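Local coordinates for protein formylmethanofuran--tetrahydromethanopterin formyltransferase (Methanosarcina barkeri, PDB 1M5S) that probably catalyses the reversible transfer of a formyl group from formylmethanofuran to tetrahydromethanopterin, a step in making methane from carbon dioxide, at residues F43-V47 and I48-A52. Numbering follows the deposited sequence.
Sequences FATSV and IMCPA
With chi1 at -169°, CG of Phe43 stands anti to its backbone N, and the ring swings back over the returning chain to meet Pro51. Cys50, at chi1 -75°, places SG beside its own backbone N, with the sulfur turned to Thr45 N. The Phe43–Pro51 contact is a CH-pi interaction: Pro51 CD sits over one face of the ring, 3.7 Å from its centroid and offset toward the CE2 side, where CE2 and CD are 3.6 Å apart. Cys50 SG approaches the same ring obliquely, 4.0 Å from Phe43 CD1, as a sulfur-aromatic contact, and it also takes a weak hydrogen bond from Thr45 N at 3.6 Å. The turn itself is fastened by Ser46 O, which accepts from two amides: Cys50 N at 2.8 Å, nearly in line with the carbonyl bond, and Met49 N at 3.2 Å from above the carbonyl plane. Val47 CG1 packs against Ala52 C at 3.6 Å. The loop lies at a subunit interface: Arg91 of the second subunit makes a cation-pi contact with Phe43, and Thr45 OG1 is hydrogen-bonded to the main-chain O of Gln94 of that subunit. Within its own chain this compact loop links helix 30-41 to strand 53-60, with Ala44 pairing its backbone with Ala54 and Val47 N hydrogen-bonded to the carboxylate of Glu53, while helix 81-95 flanks it through Gln87 and Arg91.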
ATOM      1  N   PHE A  43     -17.973   4.310   5.749  1.00 31.28           N
ATOM      2  CA  PHE A  43     -19.308   4.911   5.797  1.00 28.73           C
ATOM      3  C   PHE A  43     -19.599   5.526   7.174  1.00 31.60           C
ATOM      4  O   PHE A  43     -20.639   5.274   7.781  1.00 32.03           O
ATOM      5  CB  PHE A  43     -20.366   3.858   5.430  1.00 35.39           C
ATOM      6  CG  PHE A  43     -21.746   4.428   5.189  1.00 38.36           C
ATOM      7  CD1 PHE A  43     -21.905   5.732   4.731  1.00 38.36           C
ATOM      8  CD2 PHE A  43     -22.880   3.649   5.396  1.00 34.73           C
ATOM      9  CE1 PHE A  43     -23.173   6.254   4.481  1.00 39.90           C
ATOM     10  CE2 PHE A  43     -24.156   4.163   5.147  1.00 43.85           C
ATOM     11  CZ  PHE A  43     -24.299   5.471   4.688  1.00 43.81           C
ATOM     12  N   ALA A  44     -18.649   6.310   7.675  1.00 24.72           N
ATOM     13  CA  ALA A  44     -18.757   6.906   9.017  1.00 23.83           C
ATOM     14  C   ALA A  44     -17.849   8.133   9.152  1.00 18.78           C
ATOM     15  O   ALA A  44     -16.908   8.149   9.957  1.00 26.60           O
ATOM     16  CB  ALA A  44     -18.334   5.882  10.075  1.00 25.98           C
ATOM     17  N   THR A  45     -18.142   9.156   8.349  1.00 23.28           N
ATOM     18  CA  THR A  45     -17.399  10.417   8.382  1.00 22.88           C
ATOM     19  C   THR A  45     -18.020  11.442   9.339  1.00 28.28           C
ATOM     20  O   THR A  45     -17.297  12.220   9.967  1.00 25.47           O
ATOM     21  CB  THR A  45     -17.265  11.049   6.956  1.00 27.56           C
ATOM     22  OG1 THR A  45     -18.560  11.371   6.435  1.00 28.32           O
ATOM     23  CG2 THR A  45     -16.565  10.087   5.997  1.00 27.86           C
ATOM     24  N   SER A  46     -19.331  11.328   9.560  1.00 35.42           N
ATOM     25  CA  SER A  46     -20.099  12.326  10.313  1.00 41.73           C
ATOM     26  C   SER A  46     -21.459  11.764  10.748  1.00 39.19           C
ATOM     27  O   SER A  46     -22.262  11.379   9.896  1.00 44.62           O
ATOM     28  CB  SER A  46     -20.307  13.585   9.449  1.00 41.41           C
ATOM     29  OG  SER A  46     -21.014  14.598  10.149  1.00 47.79           O
ATOM     30  N   VAL A  47     -21.725  11.768  12.060  1.00 48.49           N
ATOM     31  CA  VAL A  47     -22.971  11.210  12.628  1.00 57.03           C
ATOM     32  C   VAL A  47     -24.198  12.031  12.230  1.00 61.01           C
ATOM     33  O   VAL A  47     -25.335  11.683  12.556  1.00 62.21           O
ATOM     34  CB  VAL A  47     -22.938  11.146  14.186  1.00 58.69           C
ATOM     35  CG1 VAL A  47     -22.050  10.012  14.652  1.00 56.65           C
ATOM     36  CG2 VAL A  47     -22.450  12.463  14.765  1.00 56.91           C
ATOM     37  N   ILE A  48     -23.957  13.104  11.491  1.00 59.09           N
ATOM     38  CA  ILE A  48     -25.004  14.026  11.117  1.00 61.87           C
ATOM     39  C   ILE A  48     -25.671  13.569   9.793  1.00 62.24           C
ATOM     40  O   ILE A  48     -26.628  14.195   9.319  1.00 65.02           O
ATOM     41  CB  ILE A  48     -24.410  15.473  11.056  1.00 62.97           C
ATOM     42  CG1 ILE A  48     -25.074  16.347  12.123  1.00 66.59           C
ATOM     43  CG2 ILE A  48     -24.537  16.073   9.655  1.00 64.88           C
ATOM     44  CD1 ILE A  48     -24.162  16.727  13.274  1.00 58.22           C
ATOM     45  N   MET A  49     -25.246  12.401   9.299  1.00 55.25           N
ATOM     46  CA  MET A  49     -25.844  11.748   8.125  1.00 53.40           C
ATOM     47  C   MET A  49     -25.271  10.351   7.801  1.00 49.92           C
ATOM     48  O   MET A  49     -25.691   9.700   6.834  1.00 47.99           O
ATOM     49  CB  MET A  49     -25.702  12.640   6.894  1.00 58.90           C
ATOM     50  CG  MET A  49     -26.981  13.315   6.449  1.00 66.97           C
ATOM     51  SD  MET A  49     -26.952  13.702   4.698  1.00 79.65           S
ATOM     52  CE  MET A  49     -27.992  12.346   4.039  1.00 67.74           C
ATOM     53  N   CYS A  50     -24.243   9.950   8.549  1.00 47.63           N
ATOM     54  CA  CYS A  50     -23.696   8.597   8.490  1.00 44.86           C
ATOM     55  C   CYS A  50     -24.150   7.832   9.732  1.00 41.76           C
ATOM     56  O   CYS A  50     -24.448   8.450  10.763  1.00 40.82           O
ATOM     57  CB  CYS A  50     -22.163   8.637   8.456  1.00 42.12           C
ATOM     58  SG  CYS A  50     -21.431   9.126   6.865  1.00 37.85           S
ATOM     59  N   PRO A  51     -24.207   6.490   9.645  1.00 39.51           N
ATOM     60  CA  PRO A  51     -24.556   5.658  10.814  1.00 38.92           C
ATOM     61  C   PRO A  51     -23.698   5.942  12.054  1.00 39.25           C
ATOM     62  O   PRO A  51     -24.165   5.800  13.189  1.00 41.56           O
ATOM     63  CB  PRO A  51     -24.377   4.226  10.308  1.00 35.22           C
ATOM     64  CG  PRO A  51     -24.642   4.324   8.829  1.00 34.79           C
ATOM     65  CD  PRO A  51     -24.101   5.678   8.414  1.00 36.61           C
ATOM     66  N   ALA A  52     -22.441   6.326  11.847  1.00 34.28           N
ATOM     67  CA  ALA A  52     -21.551   6.662  12.954  1.00 30.33           C
ATOM     68  C   ALA A  52     -20.417   7.569  12.498  1.00 21.84           C
ATOM     69  O   ALA A  52     -20.361   7.985  11.336  1.00 27.31           O
ATOM     70  CB  ALA A  52     -20.977   5.391  13.580  1.00 32.61           C
TER